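Local coordinates for protein transcriptional regulator kdgR (Escherichia coli, PDB 1YSP) that represses transcription of genes for 2-keto-3-deoxygluconate transport and catabolism, and is represented here by its C-terminal IclR-type domain, at residues I11-L16 with E22-G27; Y111-E116 with G121-A126; R71-V76 with V102-R107; V127-F130 with V136-G139; V83-S88 with T94-L99. One frame throughout, in Å; residues are numbered along the deposited sequence. Where two conformers were deposited one is given.

Interaction 1: I11-L16 with E22-G27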
# COMPACT_ATOMS: atom_id res chain seq x y z
N ILE A 11 4.16 11.09 12.26
CA ILE A 11 5.57 11.27 12.57
C ILE A 11 6.51 10.53 11.62
O ILE A 11 7.50 11.08 11.13
CB ILE A 11 5.86 10.83 14.08
CG1 ILE A 11 5.14 11.81 15.03
CG2 ILE A 11 7.35 10.74 14.38
CD1 ILE A 11 4.70 11.18 16.37
N GLN A 12 6.19 9.27 11.35
CA GLN A 12 7.04 8.45 10.51
C GLN A 12 6.92 8.84 9.03
O GLN A 12 7.90 8.74 8.27
CB GLN A 12 6.74 6.96 10.73
CG GLN A 12 6.97 6.49 12.16
CD GLN A 12 8.39 6.69 12.60
OE1 GLN A 12 9.34 6.51 11.82
NE2 GLN A 12 8.57 7.06 13.88
N MET A 13 5.74 9.31 8.66
CA MET A 13 5.51 9.80 7.27
C MET A 13 6.26 11.11 7.01
O MET A 13 6.85 11.32 5.94
CB MET A 13 4.03 9.96 7.02
CG MET A 13 3.25 8.59 6.94
SD MET A 13 1.47 8.81 7.01
CE MET A 13 1.10 9.53 5.40
N ARG A 14 6.24 12.00 8.00
CA ARG A 14 7.03 13.24 7.88
C ARG A 14 8.52 12.91 7.77
O ARG A 14 9.22 13.51 6.93
CB ARG A 14 6.70 14.25 8.99
CG ARG A 14 5.28 14.83 8.87
CD ARG A 14 4.76 15.47 10.21
NE ARG A 14 3.47 16.10 9.97
CZ ARG A 14 3.27 17.34 9.56
NH1 ARG A 14 4.29 18.17 9.40
NH2 ARG A 14 2.05 17.75 9.32
N GLU A 15 8.99 11.91 8.52
CA GLU A 15 10.35 11.39 8.38
C GLU A 15 10.71 10.80 6.97
O GLU A 15 11.77 11.09 6.39
CB GLU A 15 10.65 10.41 9.52
CG GLU A 15 12.05 9.81 9.50
CD GLU A 15 13.16 10.74 10.04
OE1 GLU A 15 13.02 11.98 10.11
OE2 GLU A 15 14.20 10.18 10.40
N LEU A 16 9.81 10.00 6.41
CA LEU A 16 10.01 9.53 5.03
C LEU A 16 10.03 10.68 4.02
O LEU A 16 10.80 10.66 3.08
CB LEU A 16 8.89 8.55 4.64
CG LEU A 16 8.96 7.17 5.29
CD1 LEU A 16 7.54 6.48 5.20
CD2 LEU A 16 10.10 6.30 4.65
N GLU A 22 9.41 12.33 -1.37
CA GLU A 22 8.34 11.70 -2.16
C GLU A 22 6.99 11.94 -1.46
O GLU A 22 6.98 12.40 -0.29
CB GLU A 22 8.60 10.19 -2.24
CG GLU A 22 9.92 9.74 -2.97
CD GLU A 22 9.89 9.92 -4.51
OE1 GLU A 22 8.90 10.44 -5.03
OE2 GLU A 22 10.90 9.55 -5.17
N THR A 23 5.89 11.64 -2.17
CA THR A 23 4.53 11.70 -1.62
C THR A 23 4.36 10.43 -0.78
O THR A 23 4.60 9.31 -1.27
CB THR A 23 3.40 11.71 -2.73
OG1 THR A 23 3.63 12.72 -3.70
CG2 THR A 23 2.02 11.97 -2.11
N ILE A 24 3.91 10.60 0.45
CA ILE A 24 3.66 9.46 1.38
C ILE A 24 2.17 9.39 1.75
O ILE A 24 1.56 10.40 2.07
CB ILE A 24 4.46 9.66 2.71
CG1 ILE A 24 5.81 10.36 2.47
CG2 ILE A 24 4.53 8.37 3.54
CD1 ILE A 24 6.82 9.60 1.67
N HIS A 25 1.58 8.18 1.63
CA HIS A 25 0.19 7.90 1.97
C HIS A 25 0.04 6.83 3.06
O HIS A 25 0.86 5.90 3.21
CB HIS A 25 -0.56 7.35 0.72
CG HIS A 25 -0.89 8.41 -0.29
ND1 HIS A 25 -0.13 8.63 -1.41
CD2 HIS A 25 -1.89 9.33 -0.31
CE1 HIS A 25 -0.67 9.61 -2.12
NE2 HIS A 25 -1.72 10.07 -1.46
N LEU A 26 -1.06 6.95 3.81
CA LEU A 26 -1.50 5.88 4.72
C LEU A 26 -2.94 5.56 4.30
O LEU A 26 -3.78 6.46 4.21
CB LEU A 26 -1.45 6.33 6.19
CG LEU A 26 -1.79 5.22 7.18
CD1 LEU A 26 -0.70 4.19 7.32
CD2 LEU A 26 -2.11 5.89 8.57
N GLY A 27 -3.21 4.29 4.02
CA GLY A 27 -4.52 3.88 3.48
C GLY A 27 -5.14 2.78 4.32
O GLY A 27 -4.45 2.03 4.92

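Interaction 2: Y111-E116 with G121-A126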
# COMPACT_ATOMS: atom_id res chain seq x y z
N TYR A 111 6.26 -6.40 0.36
CA TYR A 111 5.76 -5.11 -0.09
C TYR A 111 4.90 -5.32 -1.34
O TYR A 111 5.02 -6.35 -2.03
CB TYR A 111 6.89 -4.11 -0.46
CG TYR A 111 7.75 -4.55 -1.63
CD1 TYR A 111 7.46 -4.16 -2.97
CD2 TYR A 111 8.88 -5.29 -1.41
CE1 TYR A 111 8.32 -4.58 -4.04
CE2 TYR A 111 9.73 -5.69 -2.43
CZ TYR A 111 9.45 -5.33 -3.72
OH TYR A 111 10.32 -5.78 -4.68
N GLY A 112 4.05 -4.34 -1.62
CA GLY A 112 3.14 -4.38 -2.78
C GLY A 112 3.47 -3.19 -3.63
O GLY A 112 4.08 -2.21 -3.17
N GLU A 113 3.10 -3.26 -4.91
CA GLU A 113 3.40 -2.15 -5.80
C GLU A 113 2.22 -1.83 -6.67
O GLU A 113 1.32 -2.68 -6.88
CB GLU A 113 4.57 -2.47 -6.72
CG GLU A 113 5.96 -2.47 -6.17
CD GLU A 113 6.99 -2.76 -7.30
OE1 GLU A 113 7.40 -3.95 -7.49
OE2 GLU A 113 7.38 -1.81 -8.00
N ASP A 114 2.22 -0.60 -7.19
CA ASP A 114 1.35 -0.18 -8.26
C ASP A 114 2.33 0.33 -9.30
O ASP A 114 2.86 1.42 -9.15
CB ASP A 114 0.44 0.97 -7.79
CG ASP A 114 -0.17 1.77 -8.97
OD1 ASP A 114 -0.15 1.32 -10.15
OD2 ASP A 114 -0.69 2.86 -8.73
N ASN A 115 2.59 -0.48 -10.32
CA ASN A 115 3.50 -0.12 -11.39
C ASN A 115 2.71 0.34 -12.62
O ASN A 115 2.38 -0.46 -13.52
CB ASN A 115 4.43 -1.28 -11.68
CG ASN A 115 5.48 -0.96 -12.73
OD1 ASN A 115 5.65 0.20 -13.10
ND2 ASN A 115 6.16 -1.99 -13.23
N GLU A 116 2.35 1.61 -12.62
CA GLU A 116 1.46 2.21 -13.64
C GLU A 116 0.21 1.37 -13.92
O GLU A 116 -0.19 1.15 -15.09
CB GLU A 116 2.25 2.46 -14.95
CG GLU A 116 3.46 3.34 -14.76
CD GLU A 116 4.23 3.53 -16.10
OE1 GLU A 116 5.05 2.65 -16.47
OE2 GLU A 116 3.99 4.56 -16.74
N GLY A 121 2.59 6.65 -15.86
CA GLY A 121 3.54 7.58 -15.28
C GLY A 121 3.51 7.66 -13.77
O GLY A 121 4.28 8.44 -13.18
N LEU A 122 2.63 6.88 -13.13
CA LEU A 122 2.57 6.87 -11.64
C LEU A 122 2.97 5.50 -11.06
O LEU A 122 2.42 4.46 -11.47
CB LEU A 122 1.16 7.29 -11.15
CG LEU A 122 0.77 7.13 -9.67
CD1 LEU A 122 1.33 8.31 -8.87
CD2 LEU A 122 -0.76 7.03 -9.46
N ARG A 123 3.94 5.48 -10.14
CA ARG A 123 4.29 4.23 -9.49
C ARG A 123 4.27 4.42 -7.98
O ARG A 123 4.62 5.50 -7.50
CB ARG A 123 5.64 3.70 -9.96
CG ARG A 123 5.85 2.29 -9.46
CD ARG A 123 7.26 1.78 -9.47
NE ARG A 123 7.77 1.40 -10.77
CZ ARG A 123 8.38 0.24 -11.04
NH1 ARG A 123 8.50 -0.72 -10.12
NH2 ARG A 123 8.87 0.04 -12.25
N CYS A 124 3.84 3.39 -7.26
CA CYS A 124 3.76 3.44 -5.79
C CYS A 124 4.30 2.14 -5.23
O CYS A 124 4.25 1.07 -5.90
CB CYS A 124 2.31 3.69 -5.33
SG CYS A 124 1.74 5.38 -5.69
N ILE A 125 4.89 2.21 -4.03
CA ILE A 125 5.39 1.04 -3.35
C ILE A 125 4.79 1.10 -1.92
O ILE A 125 4.73 2.21 -1.36
CB ILE A 125 6.94 0.99 -3.20
CG1 ILE A 125 7.67 1.16 -4.56
CG2 ILE A 125 7.36 -0.26 -2.39
CD1 ILE A 125 9.14 1.56 -4.38
N ALA A 126 4.34 -0.04 -1.37
CA ALA A 126 3.71 0.03 -0.01
C ALA A 126 4.07 -1.15 0.82
O ALA A 126 4.40 -2.21 0.27
CB ALA A 126 2.19 0.14 -0.13
O HOH W 1 -0.48 3.98 -11.21

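Interaction 3: R71-V76 with V102-R107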
# COMPACT_ATOMS: atom_id res chain seq x y z
N ARG A 71 -4.18 -11.69 4.30
CA ARG A 71 -5.51 -12.06 4.79
C ARG A 71 -5.85 -13.48 4.44
O ARG A 71 -5.27 -14.05 3.51
CB ARG A 71 -6.60 -11.16 4.22
CG ARG A 71 -6.79 -9.91 4.94
CD ARG A 71 -8.14 -9.39 4.58
NE ARG A 71 -8.16 -7.94 4.57
CZ ARG A 71 -8.48 -7.18 5.61
NH1 ARG A 71 -8.45 -5.86 5.47
NH2 ARG A 71 -8.83 -7.72 6.78
N ASP A 72 -6.79 -14.06 5.22
CA ASP A 72 -7.35 -15.37 4.91
C ASP A 72 -7.87 -15.25 3.48
O ASP A 72 -8.61 -14.31 3.16
CB ASP A 72 -8.47 -15.75 5.91
CG ASP A 72 -9.27 -17.02 5.50
OD1 ASP A 72 -8.66 -18.07 5.17
OD2 ASP A 72 -10.52 -16.95 5.53
N ARG A 73 -7.46 -16.18 2.62
CA ARG A 73 -7.79 -16.14 1.20
C ARG A 73 -9.29 -16.32 0.92
O ARG A 73 -9.76 -16.10 -0.21
CB ARG A 73 -6.97 -17.18 0.44
CG ARG A 73 -6.83 -16.87 -1.06
CD ARG A 73 -5.43 -16.33 -1.45
NE ARG A 73 -4.96 -15.25 -0.58
CZ ARG A 73 -3.78 -14.64 -0.68
NH1 ARG A 73 -2.91 -14.98 -1.64
NH2 ARG A 73 -3.46 -13.67 0.18
N ASP A 74 -10.04 -16.73 1.94
CA ASP A 74 -11.49 -16.82 1.84
C ASP A 74 -12.16 -15.51 2.16
O ASP A 74 -13.09 -15.11 1.46
CB ASP A 74 -12.06 -18.00 2.65
CG ASP A 74 -12.44 -19.18 1.75
OD1 ASP A 74 -13.63 -19.29 1.38
OD2 ASP A 74 -11.56 -19.97 1.37
N GLU A 75 -11.67 -14.82 3.19
CA GLU A 75 -11.96 -13.41 3.41
C GLU A 75 -11.64 -12.54 2.17
O GLU A 75 -12.45 -11.70 1.80
CB GLU A 75 -11.17 -12.90 4.60
CG GLU A 75 -11.93 -12.82 5.91
CD GLU A 75 -11.50 -11.61 6.71
OE1 GLU A 75 -11.30 -11.72 7.95
OE2 GLU A 75 -11.35 -10.55 6.06
N VAL A 76 -10.49 -12.78 1.53
CA VAL A 76 -10.09 -12.07 0.29
C VAL A 76 -11.14 -12.28 -0.80
O VAL A 76 -11.70 -11.31 -1.31
CB VAL A 76 -8.66 -12.48 -0.23
CG1 VAL A 76 -8.42 -11.97 -1.67
CG2 VAL A 76 -7.55 -11.97 0.72
N VAL A 102 -0.66 -12.47 -7.65
CA VAL A 102 0.10 -11.24 -7.32
C VAL A 102 0.19 -11.07 -5.78
O VAL A 102 1.26 -10.74 -5.22
CB VAL A 102 -0.54 -10.02 -8.03
CG1 VAL A 102 -0.02 -8.70 -7.47
CG2 VAL A 102 -0.31 -10.13 -9.57
N LEU A 103 -0.91 -11.33 -5.10
CA LEU A 103 -0.93 -11.25 -3.64
C LEU A 103 0.06 -12.23 -2.99
O LEU A 103 0.64 -11.93 -1.92
CB LEU A 103 -2.34 -11.44 -3.12
CG LEU A 103 -3.37 -10.39 -3.57
CD1 LEU A 103 -4.63 -10.72 -2.79
CD2 LEU A 103 -2.95 -8.96 -3.32
N ASP A 104 0.23 -13.40 -3.61
CA ASP A 104 1.24 -14.38 -3.17
C ASP A 104 2.63 -13.73 -3.19
O ASP A 104 3.41 -13.85 -2.21
CB ASP A 104 1.29 -15.63 -4.06
CG ASP A 104 0.09 -16.54 -3.91
OD1 ASP A 104 -0.65 -16.47 -2.93
OD2 ASP A 104 -0.10 -17.35 -4.85
N GLN A 105 2.97 -13.08 -4.30
CA GLN A 105 4.27 -12.44 -4.43
C GLN A 105 4.41 -11.28 -3.42
O GLN A 105 5.50 -11.10 -2.83
CB GLN A 105 4.48 -11.93 -5.85
CG GLN A 105 5.74 -11.15 -6.07
CD GLN A 105 6.97 -12.04 -6.02
OE1 GLN A 105 6.85 -13.26 -6.19
NE2 GLN A 105 8.14 -11.45 -5.76
N VAL A 106 3.34 -10.51 -3.24
CA VAL A 106 3.38 -9.41 -2.26
C VAL A 106 3.75 -9.96 -0.85
O VAL A 106 4.66 -9.45 -0.20
CB VAL A 106 2.01 -8.62 -2.24
CG1 VAL A 106 1.94 -7.61 -1.06
CG2 VAL A 106 1.81 -7.86 -3.57
N ARG A 107 3.02 -10.98 -0.40
CA ARG A 107 3.32 -11.60 0.90
C ARG A 107 4.77 -12.11 0.96
O ARG A 107 5.52 -11.81 1.94
CB ARG A 107 2.27 -12.68 1.26
CG ARG A 107 2.12 -12.94 2.77
CD ARG A 107 1.15 -14.11 3.09
NE ARG A 107 1.53 -14.72 4.38
CZ ARG A 107 0.76 -14.80 5.47
NH1 ARG A 107 -0.50 -14.35 5.47
NH2 ARG A 107 1.25 -15.35 6.58

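Interaction 4: V127-F130 with V136-G139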
# COMPACT_ATOMS: atom_id res chain seq x y z
N VAL A 127 3.95 -0.98 2.16
CA VAL A 127 4.24 -2.01 3.10
C VAL A 127 3.12 -2.10 4.12
O VAL A 127 2.42 -1.12 4.34
CB VAL A 127 5.62 -1.81 3.88
CG1 VAL A 127 6.85 -1.94 2.88
CG2 VAL A 127 5.60 -0.53 4.69
N PRO A 128 2.93 -3.30 4.71
CA PRO A 128 1.85 -3.47 5.70
C PRO A 128 2.14 -2.81 7.08
O PRO A 128 3.28 -2.87 7.55
CB PRO A 128 1.78 -4.99 5.84
CG PRO A 128 3.22 -5.46 5.57
CD PRO A 128 3.65 -4.56 4.42
N VAL A 129 1.09 -2.29 7.72
CA VAL A 129 1.20 -1.80 9.09
C VAL A 129 0.28 -2.73 9.87
O VAL A 129 -0.86 -2.91 9.50
CB VAL A 129 0.75 -0.33 9.20
CG1 VAL A 129 0.52 0.11 10.68
CG2 VAL A 129 1.77 0.59 8.54
N PHE A 130 0.80 -3.32 10.94
CA PHE A 130 0.10 -4.40 11.65
C PHE A 130 -0.49 -3.87 12.96
O PHE A 130 0.05 -2.93 13.58
CB PHE A 130 1.06 -5.53 11.95
CG PHE A 130 1.61 -6.22 10.74
CD1 PHE A 130 0.86 -7.20 10.07
CD2 PHE A 130 2.88 -5.90 10.26
CE1 PHE A 130 1.39 -7.85 8.96
CE2 PHE A 130 3.41 -6.51 9.14
CZ PHE A 130 2.67 -7.48 8.47
N VAL A 136 -2.96 -6.89 9.18
CA VAL A 136 -2.67 -5.64 8.48
C VAL A 136 -3.83 -4.65 8.60
O VAL A 136 -4.90 -4.86 8.01
CB VAL A 136 -2.29 -5.88 6.98
CG1 VAL A 136 -1.97 -4.56 6.32
CG2 VAL A 136 -1.12 -6.87 6.84
N ILE A 137 -3.63 -3.53 9.30
CA ILE A 137 -4.70 -2.53 9.52
C ILE A 137 -4.59 -1.31 8.59
O ILE A 137 -5.53 -0.53 8.40
CB ILE A 137 -4.76 -2.13 11.02
CG1 ILE A 137 -3.38 -1.67 11.50
CG2 ILE A 137 -5.18 -3.35 11.80
CD1 ILE A 137 -3.31 -0.77 12.74
N ALA A 138 -3.41 -1.12 7.98
CA ALA A 138 -3.22 -0.03 7.04
C ALA A 138 -2.08 -0.42 6.12
O ALA A 138 -1.32 -1.31 6.42
CB ALA A 138 -2.89 1.31 7.78
N GLY A 139 -1.95 0.30 5.01
CA GLY A 139 -0.75 0.22 4.21
C GLY A 139 -0.11 1.58 4.24
O GLY A 139 -0.79 2.60 4.21

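Interaction 5: V83-S88 with T94-L99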
# COMPACT_ATOMS: atom_id res chain seq x y z
N VAL A 83 -16.59 -6.47 -6.34
CA VAL A 83 -15.78 -5.59 -7.17
C VAL A 83 -16.08 -5.77 -8.65
O VAL A 83 -16.11 -6.91 -9.14
CB VAL A 83 -14.27 -5.81 -6.89
CG1 VAL A 83 -13.42 -4.90 -7.78
CG2 VAL A 83 -13.95 -5.51 -5.40
N GLU A 84 -16.30 -4.66 -9.36
CA GLU A 84 -16.32 -4.63 -10.82
C GLU A 84 -14.93 -4.18 -11.32
O GLU A 84 -14.50 -3.01 -11.17
CB GLU A 84 -17.42 -3.69 -11.37
CG GLU A 84 -17.41 -3.55 -12.95
CD GLU A 84 -18.67 -2.88 -13.49
OE1 GLU A 84 -19.10 -3.15 -14.68
OE2 GLU A 84 -19.24 -2.07 -12.71
N TYR A 85 -14.17 -5.12 -11.86
CA TYR A 85 -12.82 -4.75 -12.30
C TYR A 85 -12.87 -3.82 -13.52
O TYR A 85 -13.67 -4.02 -14.41
CB TYR A 85 -12.00 -6.03 -12.60
CG TYR A 85 -11.66 -6.82 -11.36
CD1 TYR A 85 -10.46 -6.58 -10.69
CD2 TYR A 85 -12.50 -7.84 -10.88
CE1 TYR A 85 -10.09 -7.29 -9.60
CE2 TYR A 85 -12.16 -8.57 -9.75
CZ TYR A 85 -10.94 -8.28 -9.09
OH TYR A 85 -10.49 -8.96 -8.01
N LYS A 86 -12.02 -2.81 -13.53
CA LYS A 86 -11.90 -1.88 -14.65
C LYS A 86 -10.44 -1.78 -15.11
O LYS A 86 -9.52 -1.63 -14.30
CB LYS A 86 -12.47 -0.51 -14.22
CG LYS A 86 -13.93 -0.64 -13.83
CD LYS A 86 -14.61 0.68 -13.64
CE LYS A 86 -16.03 0.41 -13.21
NZ LYS A 86 -16.88 1.65 -13.29
N ARG A 87 -10.22 -1.86 -16.43
CA ARG A 87 -8.88 -1.77 -16.98
C ARG A 87 -8.52 -0.29 -17.15
O ARG A 87 -8.99 0.38 -18.10
CB ARG A 87 -8.83 -2.48 -18.34
CG ARG A 87 -7.40 -2.64 -18.89
CD ARG A 87 -6.86 -4.02 -18.57
NE ARG A 87 -5.59 -4.25 -19.24
CZ ARG A 87 -5.45 -5.04 -20.30
NH1 ARG A 87 -6.49 -5.70 -20.79
NH2 ARG A 87 -4.25 -5.19 -20.85
N SER A 88 -7.71 0.23 -16.23
CA SER A 88 -7.27 1.65 -16.32
C SER A 88 -6.15 1.83 -17.30
O SER A 88 -6.10 2.79 -18.07
CB SER A 88 -6.85 2.20 -14.95
OG SER A 88 -8.00 2.35 -14.17
N THR A 94 -7.01 -7.31 -13.69
CA THR A 94 -8.47 -7.11 -13.80
C THR A 94 -9.33 -8.35 -13.60
O THR A 94 -10.48 -8.42 -14.11
CB THR A 94 -8.84 -6.42 -15.16
OG1 THR A 94 -8.28 -7.19 -16.24
CG2 THR A 94 -8.22 -5.01 -15.21
N SER A 95 -8.84 -9.32 -12.80
CA SER A 95 -9.71 -10.35 -12.24
C SER A 95 -9.18 -10.82 -10.90
O SER A 95 -7.97 -10.71 -10.63
CB SER A 95 -9.81 -11.58 -13.16
OG SER A 95 -8.54 -12.21 -13.41
N THR A 96 -10.06 -11.43 -10.10
CA THR A 96 -9.59 -12.05 -8.84
C THR A 96 -8.60 -13.15 -9.12
O THR A 96 -7.60 -13.28 -8.41
CB THR A 96 -10.79 -12.57 -8.04
OG1 THR A 96 -11.65 -11.45 -7.80
CG2 THR A 96 -10.35 -13.21 -6.70
N GLU A 97 -8.85 -13.91 -10.20
CA GLU A 97 -7.99 -15.02 -10.56
C GLU A 97 -6.58 -14.57 -10.91
O GLU A 97 -5.61 -15.21 -10.48
CB GLU A 97 -8.62 -15.78 -11.74
CG GLU A 97 -9.92 -16.56 -11.40
CD GLU A 97 -11.20 -15.69 -11.35
OE1 GLU A 97 -11.19 -14.49 -11.75
OE2 GLU A 97 -12.23 -16.23 -10.90
N ALA A 98 -6.46 -13.46 -11.65
CA ALA A 98 -5.15 -12.82 -11.89
C ALA A 98 -4.51 -12.16 -10.64
O ALA A 98 -3.25 -12.08 -10.50
CB ALA A 98 -5.22 -11.83 -13.06
N LEU A 99 -5.34 -11.69 -9.70
CA LEU A 99 -4.79 -10.96 -8.53
C LEU A 99 -4.20 -11.85 -7.46
O LEU A 99 -3.22 -11.45 -6.78
CB LEU A 99 -5.90 -10.06 -7.89
CG LEU A 99 -5.53 -9.12 -6.74
CD1 LEU A 99 -4.54 -8.05 -7.19
CD2 LEU A 99 -6.86 -8.46 -6.18

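Interaction 1: I11-L16 with E22-G27
Met13 of helix 4-20 and Ile24 of strand 24-30 lie flank to flank, running opposite ways. CG of Met13 comes within 3.6 Å of the branch methyl CG2 of Ile24, and the methionine CB backs the same methyl. Beyond CG the Met13 chain runs on extended to the sulfur and then bends at its last torsion (chi3 72°), which lays the terminal methyl over the strand backbone. CE is thereby brought to 3.5 Å from Ile24 O and 3.7 Å from Leu26 N. The sulfur reaches the next inward-facing residue of the strand: Met13 meets Leu26 nearly perpendicular, with SD 3.9 Å from Leu26 CB. About one helical turn after Met13, Leu16 also meets Ile24 nearly at right angles. Here CB of Leu16 lies 3.8 Å from CD1 of Ile24, while Leu16 CD1 touches Ile24 CG2, so CG2 is shared by Met13 and Leu16, while CD1 belongs to Leu16. Chi1 of Ile24 (-34°) departs from a staggered value, which suggests some adjustment to this close fit. No hydrogen bond crosses the contact; it consists of apolar side chains and the Met13 methyl against the strand backbone. The short helix and strand segments run roughly antiparallel, their axes 8.8 Å apart. Helix 4-20 is thus seated on one face of the domain's antiparallel sheet. Met13 spans several strands, also touching His38 and Ile40 of strand 33-40 and Leu140 of strand 136-142, while Leu16 turns to Met160 and Ala164 of the adjoining helix 151-172.

Interaction 2: Y111-E116 with G121-A126
Two torsions bring Glu113 and Arg123 together across the hairpin: Glu113 sets CG beside its backbone N (chi1 -75°) and then extends, while Arg123 bends at chi3 (-76°) and turns its guanidinium back over the neighbouring strand. The resulting salt bridge is short, NH1 of Arg123 to OE2 of Glu113 at 2.6 Å, but the hydrogen bond within it is weak because the N-H points poorly. OE2 lies at the guanidinium edge, near its plane, with the two planes 25° apart. Asn115 comes over a face instead: its OD1 is 3.3 Å from Arg123 NH2, and no N-H points at it. Leucine in place of Arg123 would probably leave the Glu113 carboxylate without its countercharge and the Asn115 amide without the flat group beneath it. The hydrogen-bonded pairs are Gly112 with Ala126 and Asp114 with Cys124; the side chains of Asp114, Cys124 and Ala126 point to the face away from Glu113 and Arg123. Asp114 OD2 holds a water at 2.7 Å that also bonds to Leu122 O, while OD1 accepts from Glu117 N in the turn. Farther out, Glu116 OE2 receives Gly121 N at 2.7 Å through its anti lone pair. Carboxylates thus bind backbone N-H groups on both sides of the turn of this antiparallel beta hairpin, and the Glu113 charge probably helps offset that of the buried arginine.

Interaction 3: R71-V76 with V102-R107
Arg73 and Val76 carry the contact from helix 73-80 to Leu103 and Asp104 of helix 96-109. Ahead of them, Arg71 turns away from helix 96-109 and makes a long charge pairing with Glu75, its guanidinium not aimed at the carboxylate. Asp72 is the N-cap of helix 73-80, its OD2 accepting a weak hydrogen bond from Glu75 N. Arg73 then bends at chi2 (105°) and again at chi3, which swings its guanidinium across to the other helix. NH1 forms a salt bridge with Asp104 OD1 at 3.0 Å; the oxygen sits at the guanidinium edge, and the two planes are only 12° apart. CD1 of Leu103 lies over one face, toward the rim, while Leu103 CB is 3.9 Å from NH1. The two helices belong to the helical part of this IclR effector-binding domain, in the chain between strands 55-57 and 112-115. Arg73 NH2 also gives a weak hydrogen bond to Ala69 O, at the end of helix 62-69. Arg107 brings a like charge, its NH1 6.1 Å from Arg73 NH2, and Asp104 probably tempers the repulsion. Last along the segment, buried Val76 lies alongside Leu103, pointing the other way, CG1 to CD1 4.1 Å, and also touches Leu100.

Interaction 4: V127-F130 with V136-G139
Val129 is bonded to strand 136-142 through both its backbone polar atoms. Its N gives a hydrogen bond to Ala138 O at 2.9 Å. Its O takes two: Ile137 N approaches nearly along the C=O axis at 2.8 Å, and Ala138 N adds a weak bond at 3.5 Å. Two CA-H...O contacts extend this backbone pairing, Gly139 CA to Val127 O and Val136 CA to Val129 O. The apolar contacts divide between the two faces of the sheet. On the face of Pro128, Phe130 and Val136, the CG2 methyl of Val136 touches both Pro128 CB, 3.6 Å away, and Phe130 CE1, at 3.4 Å. The Phe130 ring crosses Val136 at a slant, and Tyr174 also meets this ring, the planes about 30° apart. Were Phe130 an alanine, the Val136 methyl would probably lose its cover on the ring side and Tyr174 its aromatic neighbour. On the other face Val129 CB and Ala138 CB are 4.2 Å apart. At the bulge, Ile137 carries CG1 between its own N and carbonyl carbon (chi1 54°), which places CG1 3.4 Å from Val129 O and lets CD1 follow the Phe130 backbone. Val129 also reaches Ser169 of helix 151-172 and Leu5 of helix 4-20, while Trp70 touches Pro128 and Val136. With Ile137 and Ala138 both set against Val129, the register slips by one residue: this is a classic beta bulge in the antiparallel hairpin of strands 123-130 and 136-142, and the two short strand segments are twisted to 136°.

Interaction 5: V83-S88 with T94-L99
Tyr85 lays its ring against the backbone that leads into helix 96-109, and most of the contact is the ring lying over these backbone atoms. Ser95 CA stands over the centre of one ring face, 3.8 Å above the plane, while Val83 CG1 covers the opposite face, also over the centre. Nearer the main chain, Tyr85 CB is 3.2 Å from Thr94 O, and the far end of the ring lies by the backbone N of Thr96. With CG beside the backbone N (chi1 -69°), the ring lies across the helix start and its hydroxyl reaches the first turn. One hydrogen bond crosses the contact, between Tyr85 OH and Thr96 OG1 at 2.8 Å; the two side chains meet at about a right angle. Ser95, under the ring, is the N-cap of helix 96-109, its OG accepting from Ala98 N at 3.0 Å, so the tyrosine covers a capped helix start in the loop that follows helix 73-80. Van der Waals contacts complete the group. The Thr94 methyl CG2 rests 3.7 Å from Lys86 O and 3.8 Å from Arg87 CA. Buried Leu99 brings CD2 to 4.1 Å from Tyr85 OH, and Leu80 of helix 73-80 touches Tyr85, Thr96 and Leu99 alike. Tyr59 meets the Tyr85 ring obliquely, and its hydroxyl is hydrogen-bonded to Lys86 N.

From the N terminus, interaction 1 closes the short turn between helix 4-20 and strand 24-30, tying the first helix to its following strand. Interaction 3 then closes a long loop, from the start of helix 73-80 to the second half of helix 96-109. Interaction 5 lies within that loop and shares helix 96-109 with it. The chain passes directly into strand 112-115, where interaction 2 closes one hairpin, and strand 123-130 carries on into interaction 4, which closes the next. No loops cross. Strand 136-142 brings the last contact back beside the first, Gly27 N lying 3.0 Å from Gly139 O, while Val106 packs on Tyr111 and Gly112 to join the helical part to the sheet.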